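PDB 5H9D: farnesyl pyrophosphate synthetase from Staphylococcus aureus, which probably condenses allylic and isopentenyl diphosphate units with the help of magnesium, making the heptaprenyl diphosphate chain as one component of a two-chain synthase. Local coordinates for residues 95-98 and 104-107; 30-35 and 111-116. One frame throughout, in Å; residues are numbered along the deposited sequence.

Interaction 1. Residues 95-98 and 104-107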
ATOM      1  N   LEU A  95      17.079  10.136  -5.146  1.00 61.63           N
ATOM      2  CA  LEU A  95      16.247   9.800  -6.291  1.00 59.52           C
ATOM      3  C   LEU A  95      15.192   8.731  -6.011  1.00 58.24           C
ATOM      4  O   LEU A  95      15.458   7.713  -5.372  1.00 57.71           O
ATOM      5  CB  LEU A  95      17.135   9.286  -7.432  1.00 60.06           C
ATOM      6  CG  LEU A  95      18.113  10.210  -8.144  1.00 58.94           C
ATOM      7  CD1 LEU A  95      19.120   9.381  -8.936  1.00 55.25           C
ATOM      8  CD2 LEU A  95      17.304  11.185  -9.039  1.00 57.46           C
ATOM      9  N   THR A  96      13.997   8.942  -6.530  1.00 57.40           N
ATOM     10  CA  THR A  96      12.953   7.955  -6.331  1.00 56.56           C
ATOM     11  C   THR A  96      13.397   6.785  -7.192  1.00 56.73           C
ATOM     12  O   THR A  96      14.187   6.980  -8.111  1.00 58.38           O
ATOM     13  CB  THR A  96      11.580   8.525  -6.752  1.00 55.54           C
ATOM     14  OG1 THR A  96      11.634   9.013  -8.094  1.00 54.76           O
ATOM     15  CG2 THR A  96      11.204   9.664  -5.849  1.00 52.66           C
ATOM     16  N   ILE A  97      12.925   5.579  -6.898  1.00 55.74           N
ATOM     17  CA  ILE A  97      13.351   4.412  -7.659  1.00 54.09           C
ATOM     18  C   ILE A  97      13.075   4.578  -9.139  1.00 53.61           C
ATOM     19  O   ILE A  97      13.930   4.329  -9.975  1.00 54.11           O
ATOM     20  CB  ILE A  97      12.675   3.109  -7.147  1.00 54.50           C
ATOM     21  CG1 ILE A  97      12.862   2.986  -5.641  1.00 52.77           C
ATOM     22  CG2 ILE A  97      13.288   1.873  -7.824  1.00 52.58           C
ATOM     23  CD1 ILE A  97      14.266   3.009  -5.237  1.00 54.27           C
ATOM     24  N   SER A  98      11.866   4.987  -9.465  1.00 55.45           N
ATOM     25  CA  SER A  98      11.489   5.209 -10.864  1.00 56.31           C
ATOM     26  C   SER A  98      12.522   6.072 -11.598  1.00 56.72           C
ATOM     27  O   SER A  98      12.699   5.930 -12.788  1.00 57.75           O
ATOM     28  CB  SER A  98      10.110   5.851 -10.917  1.00 54.33           C
ATOM     29  OG  SER A  98       9.764   6.319  -9.604  1.00 57.80           O
ATOM     30  N   THR A 104       9.417   0.352 -14.627  1.00 57.40           N
ATOM     31  CA  THR A 104       9.126  -1.069 -14.439  1.00 55.61           C
ATOM     32  C   THR A 104       9.690  -1.508 -13.102  1.00 55.19           C
ATOM     33  O   THR A 104       9.048  -2.233 -12.345  1.00 55.32           O
ATOM     34  CB  THR A 104       9.776  -1.986 -15.523  1.00 56.78           C
ATOM     35  OG1 THR A 104       9.494  -1.492 -16.849  1.00 58.31           O
ATOM     36  CG2 THR A 104       9.220  -3.389 -15.386  1.00 54.11           C
ATOM     37  N   THR A 105      10.911  -1.070 -12.825  1.00 53.68           N
ATOM     38  CA  THR A 105      11.571  -1.422 -11.583  1.00 52.73           C
ATOM     39  C   THR A 105      10.774  -1.024 -10.340  1.00 52.46           C
ATOM     40  O   THR A 105      10.535  -1.857  -9.466  1.00 52.92           O
ATOM     41  CB  THR A 105      12.973  -0.791 -11.529  1.00 53.21           C
ATOM     42  OG1 THR A 105      13.754  -1.300 -12.611  1.00 55.52           O
ATOM     43  CG2 THR A 105      13.675  -1.127 -10.230  1.00 52.77           C
ATOM     44  N   ALA A 106      10.363   0.243 -10.270  1.00 50.97           N
ATOM     45  CA  ALA A 106       9.608   0.779  -9.129  1.00 49.10           C
ATOM     46  C   ALA A 106       8.297   0.056  -8.896  1.00 47.07           C
ATOM     47  O   ALA A 106       7.895  -0.177  -7.770  1.00 46.50           O
ATOM     48  CB  ALA A 106       9.340   2.269  -9.318  1.00 49.09           C
ATOM     49  N   ILE A 107       7.613  -0.283  -9.963  1.00 46.06           N
ATOM     50  CA  ILE A 107       6.366  -0.990  -9.812  1.00 45.67           C
ATOM     51  C   ILE A 107       6.676  -2.364  -9.213  1.00 45.57           C
ATOM     52  O   ILE A 107       6.005  -2.813  -8.294  1.00 46.27           O
ATOM     53  CB  ILE A 107       5.661  -1.104 -11.182  1.00 44.53           C
ATOM     54  CG1 ILE A 107       5.053   0.249 -11.542  1.00 45.39           C
ATOM     55  CG2 ILE A 107       4.572  -2.150 -11.157  1.00 42.96           C
ATOM     56  CD1 ILE A 107       4.441   0.269 -12.944  1.00 47.94           C
TER
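Ser98 and Ala106 bring the two backbones to 5.1 Å, CA to CA, where the short helix 97-100 starts beside the first turns of helix 103-121. The methyl of Ala106 sits in the middle of the contact: its CB lies 3.7 Å from the backbone N of Ser98 and 4.0 Å from Ser98 CB, so it rests on the main chain at the start of the short helix as much as on a side chain. Ile97 closes over Ala106 from the neighbouring position, with CB 4.1 Å from Ala106 CB. Its CG2 branch, anti to the backbone N, turns to the longer helix and meets Thr105 CG2 at 3.9 Å, a methyl-to-methyl touch between side chains that cross at about a right angle. The longer branch, CG1 and CD1, leads the other way, to Ala31 and His34 of helix 26-38. In the all-helical fold of the FPP/GGPP synthase family, these are two consecutive helices, 97-100 and 103-121, joined by a two-residue link (101-102). Thr105 divides its side chain by chemistry: with chi1 at -61°, CG2 is given to Ile97, while OG1, beside the backbone N, is hydrogen-bonded to Asp102 in the turn. No hydrogen bond passes between 95-98 and 104-107. Val80 and Val84 of helix 62-85 also touch Ala106, and Val84 reaches Ser98, while toward the partner subunit Thr104 and Ile107 pack on its His112 and Thr62.

Interaction 2. Residues 30-35 and 111-116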
ATOM      1  N   GLN A  30      18.796  -3.598  -4.100  1.00 53.94           N
ATOM      2  CA  GLN A  30      19.402  -2.281  -4.076  1.00 54.42           C
ATOM      3  C   GLN A  30      18.336  -1.189  -3.985  1.00 53.44           C
ATOM      4  O   GLN A  30      18.538  -0.190  -3.298  1.00 52.03           O
ATOM      5  CB  GLN A  30      20.183  -2.021  -5.343  1.00 58.66           C
ATOM      6  CG  GLN A  30      21.376  -2.881  -5.627  1.00 62.16           C
ATOM      7  CD  GLN A  30      22.011  -2.416  -6.923  1.00 66.48           C
ATOM      8  OE1 GLN A  30      22.615  -1.325  -6.979  1.00 65.04           O
ATOM      9  NE2 GLN A  30      21.839  -3.211  -7.990  1.00 64.47           N
ATOM     10  N   ALA A  31      17.226  -1.356  -4.703  1.00 50.78           N
ATOM     11  CA  ALA A  31      16.154  -0.360  -4.665  1.00 49.96           C
ATOM     12  C   ALA A  31      15.544  -0.280  -3.258  1.00 50.23           C
ATOM     13  O   ALA A  31      15.465   0.798  -2.668  1.00 52.54           O
ATOM     14  CB  ALA A  31      15.073  -0.684  -5.699  1.00 48.44           C
ATOM     15  N   SER A  32      15.118  -1.412  -2.719  1.00 48.29           N
ATOM     16  CA  SER A  32      14.547  -1.438  -1.386  1.00 48.43           C
ATOM     17  C   SER A  32      15.501  -0.811  -0.360  1.00 48.41           C
ATOM     18  O   SER A  32      15.081  -0.029   0.482  1.00 47.61           O
ATOM     19  CB  SER A  32      14.221  -2.880  -0.988  1.00 47.32           C
ATOM     20  OG  SER A  32      13.247  -3.425  -1.855  1.00 45.01           O
ATOM     21  N   LEU A  33      16.785  -1.153  -0.444  1.00 49.16           N
ATOM     22  CA  LEU A  33      17.801  -0.617   0.466  1.00 47.55           C
ATOM     23  C   LEU A  33      18.046   0.880   0.211  1.00 48.73           C
ATOM     24  O   LEU A  33      18.267   1.665   1.145  1.00 48.41           O
ATOM     25  CB  LEU A  33      19.099  -1.382   0.308  1.00 44.01           C
ATOM     26  CG  LEU A  33      20.193  -0.886   1.243  1.00 47.10           C
ATOM     27  CD1 LEU A  33      19.774  -1.041   2.727  1.00 45.39           C
ATOM     28  CD2 LEU A  33      21.452  -1.645   0.952  1.00 43.42           C
ATOM     29  N   HIS A  34      18.008   1.280  -1.052  1.00 48.65           N
ATOM     30  CA  HIS A  34      18.172   2.684  -1.377  1.00 50.43           C
ATOM     31  C   HIS A  34      17.120   3.476  -0.588  1.00 51.21           C
ATOM     32  O   HIS A  34      17.460   4.394   0.142  1.00 51.48           O
ATOM     33  CB  HIS A  34      17.961   2.907  -2.869  1.00 53.02           C
ATOM     34  CG  HIS A  34      18.019   4.342  -3.281  1.00 53.97           C
ATOM     35  ND1 HIS A  34      19.062   5.173  -2.934  1.00 54.71           N
ATOM     36  CD2 HIS A  34      17.181   5.081  -4.046  1.00 54.59           C
ATOM     37  CE1 HIS A  34      18.861   6.366  -3.470  1.00 57.84           C
ATOM     38  NE2 HIS A  34      17.726   6.336  -4.149  1.00 54.42           N
ATOM     39  N   LEU A  35      15.846   3.103  -0.743  1.00 51.29           N
ATOM     40  CA  LEU A  35      14.737   3.748  -0.039  1.00 50.52           C
ATOM     41  C   LEU A  35      14.831   3.586   1.474  1.00 52.82           C
ATOM     42  O   LEU A  35      14.703   4.547   2.227  1.00 54.77           O
ATOM     43  CB  LEU A  35      13.413   3.162  -0.505  1.00 50.74           C
ATOM     44  CG  LEU A  35      12.121   3.687   0.134  1.00 52.54           C
ATOM     45  CD1 LEU A  35      11.924   5.165  -0.214  1.00 50.45           C
ATOM     46  CD2 LEU A  35      10.936   2.873  -0.365  1.00 50.43           C
ATOM     47  N   ASN A 111       5.620  -4.158  -5.489  1.00 48.70           N
ATOM     48  CA  ASN A 111       4.951  -5.454  -5.331  1.00 48.49           C
ATOM     49  C   ASN A 111       5.765  -6.314  -4.368  1.00 50.12           C
ATOM     50  O   ASN A 111       5.216  -7.006  -3.476  1.00 51.63           O
ATOM     51  CB  ASN A 111       4.843  -6.205  -6.661  1.00 49.71           C
ATOM     52  CG  ASN A 111       4.063  -5.452  -7.710  1.00 49.44           C
ATOM     53  OD1 ASN A 111       3.149  -4.696  -7.399  1.00 51.59           O
ATOM     54  ND2 ASN A 111       4.415  -5.667  -8.964  1.00 46.23           N
ATOM     55  N   PHE A 112       7.081  -6.270  -4.569  1.00 47.26           N
ATOM     56  CA  PHE A 112       8.022  -7.010  -3.742  1.00 45.65           C
ATOM     57  C   PHE A 112       7.817  -6.663  -2.259  1.00 44.84           C
ATOM     58  O   PHE A 112       7.568  -7.535  -1.437  1.00 45.39           O
ATOM     59  CB  PHE A 112       9.436  -6.657  -4.239  1.00 44.14           C
ATOM     60  CG  PHE A 112      10.558  -7.205  -3.412  1.00 43.78           C
ATOM     61  CD1 PHE A 112      10.849  -8.558  -3.414  1.00 44.10           C
ATOM     62  CD2 PHE A 112      11.369  -6.345  -2.662  1.00 43.68           C
ATOM     63  CE1 PHE A 112      11.935  -9.054  -2.687  1.00 41.26           C
ATOM     64  CE2 PHE A 112      12.446  -6.830  -1.939  1.00 42.54           C
ATOM     65  CZ  PHE A 112      12.731  -8.189  -1.952  1.00 41.88           C
ATOM     66  N   LEU A 113       7.895  -5.374  -1.951  1.00 45.21           N
ATOM     67  CA  LEU A 113       7.777  -4.843  -0.593  1.00 46.92           C
ATOM     68  C   LEU A 113       6.476  -5.230   0.050  1.00 48.32           C
ATOM     69  O   LEU A 113       6.409  -5.535   1.241  1.00 48.00           O
ATOM     70  CB  LEU A 113       7.938  -3.293  -0.601  1.00 46.82           C
ATOM     71  CG  LEU A 113       9.359  -2.812  -0.951  1.00 48.29           C
ATOM     72  CD1 LEU A 113       9.490  -1.323  -1.006  1.00 48.63           C
ATOM     73  CD2 LEU A 113      10.298  -3.346   0.104  1.00 49.44           C
ATOM     74  N   LEU A 114       5.432  -5.217  -0.758  1.00 50.30           N
ATOM     75  CA  LEU A 114       4.099  -5.543  -0.296  1.00 51.60           C
ATOM     76  C   LEU A 114       3.987  -7.039   0.000  1.00 53.37           C
ATOM     77  O   LEU A 114       3.421  -7.421   1.010  1.00 53.57           O
ATOM     78  CB  LEU A 114       3.124  -5.164  -1.381  1.00 51.88           C
ATOM     79  CG  LEU A 114       1.742  -4.736  -0.986  1.00 53.04           C
ATOM     80  CD1 LEU A 114       1.842  -3.371  -0.326  1.00 51.62           C
ATOM     81  CD2 LEU A 114       0.873  -4.700  -2.261  1.00 55.11           C
ATOM     82  N   ALA A 115       4.527  -7.881  -0.882  1.00 53.25           N
ATOM     83  CA  ALA A 115       4.454  -9.326  -0.671  1.00 55.12           C
ATOM     84  C   ALA A 115       5.146  -9.720   0.626  1.00 56.23           C
ATOM     85  O   ALA A 115       4.659 -10.595   1.358  1.00 55.58           O
ATOM     86  CB  ALA A 115       5.091 -10.084  -1.855  1.00 55.66           C
ATOM     87  N   LEU A 116       6.287  -9.074   0.894  1.00 55.74           N
ATOM     88  CA  LEU A 116       7.060  -9.338   2.102  1.00 54.75           C
ATOM     89  C   LEU A 116       6.221  -8.943   3.314  1.00 56.97           C
ATOM     90  O   LEU A 116       6.252  -9.608   4.349  1.00 57.60           O
ATOM     91  CB  LEU A 116       8.356  -8.524   2.101  1.00 50.73           C
ATOM     92  CG  LEU A 116       9.504  -8.870   1.149  1.00 48.70           C
ATOM     93  CD1 LEU A 116      10.623  -7.790   1.274  1.00 43.88           C
ATOM     94  CD2 LEU A 116       9.994 -10.302   1.452  1.00 41.19           C
TER
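Ser32 points its hydroxyl between two side chains of the opposing helix, Phe112 and Leu113, which follow each other along helix 103-121. Its OG comes to the edge of the Phe112 ring, near the ring plane, 3.5 Å from CE2, and the ring faces are turned elsewhere: Leu116 CD1 of the same helix covers one of them, offset toward the rim. Roughly at right angles to that approach, OG also meets a methyl, Leu113 CD2, at 3.5 Å. Phe112 gets its ring there through a CG anti to the backbone N (chi1 174°), whereas Leu113 carries its CG beside the N. The second methyl of Leu113, CD1, looks toward Leu35 CD2 at 4.5 Å, a looser apolar touch one helical turn beyond Ser32. The axes of segments 30-35 and 111-116, parts of helices 26-38 and 103-121, cross nearly perpendicularly, at -80°, and lie 11.3 Å apart, which keeps the patch small. Around it, Ile21 touches Ser32 and Leu113, Val80 and Ala77 of helix 62-85 lie against the two leucines, and Val102 of the partner subunit packs on Phe112. This is core packing of the all-helical prenyl synthase fold. Ser32 OG is bonded back to Leu28 O, so the buried hydroxyl is satisfied within its own helix and can lie against carbon neighbours; the two segments meet by van der Waals contact, with no hydrogen bond between them.

Overall arrangement
After helix 6-20 at the N terminus, the chain forms helix 26-38, then helices 43-51 and 62-85 and the small hairpin of strands 90-91 and 94-95, and reaches helix 97-100. Interaction 1 then closes a short loop of five residues as the chain turns into helix 103-121. Further along that same helix, interaction 2 closes a much longer loop of 75 residues back to helix 26-38, so interaction 1 is nested inside it. They lie about 10 Å apart, centre to centre, and meet directly: the imidazole NE2 of His34 is probably hydrogen-bonded to Leu95 O. Helices 26-38, 97-100 and 103-121 are thereby tied together, with helix 62-85 touching both contacts.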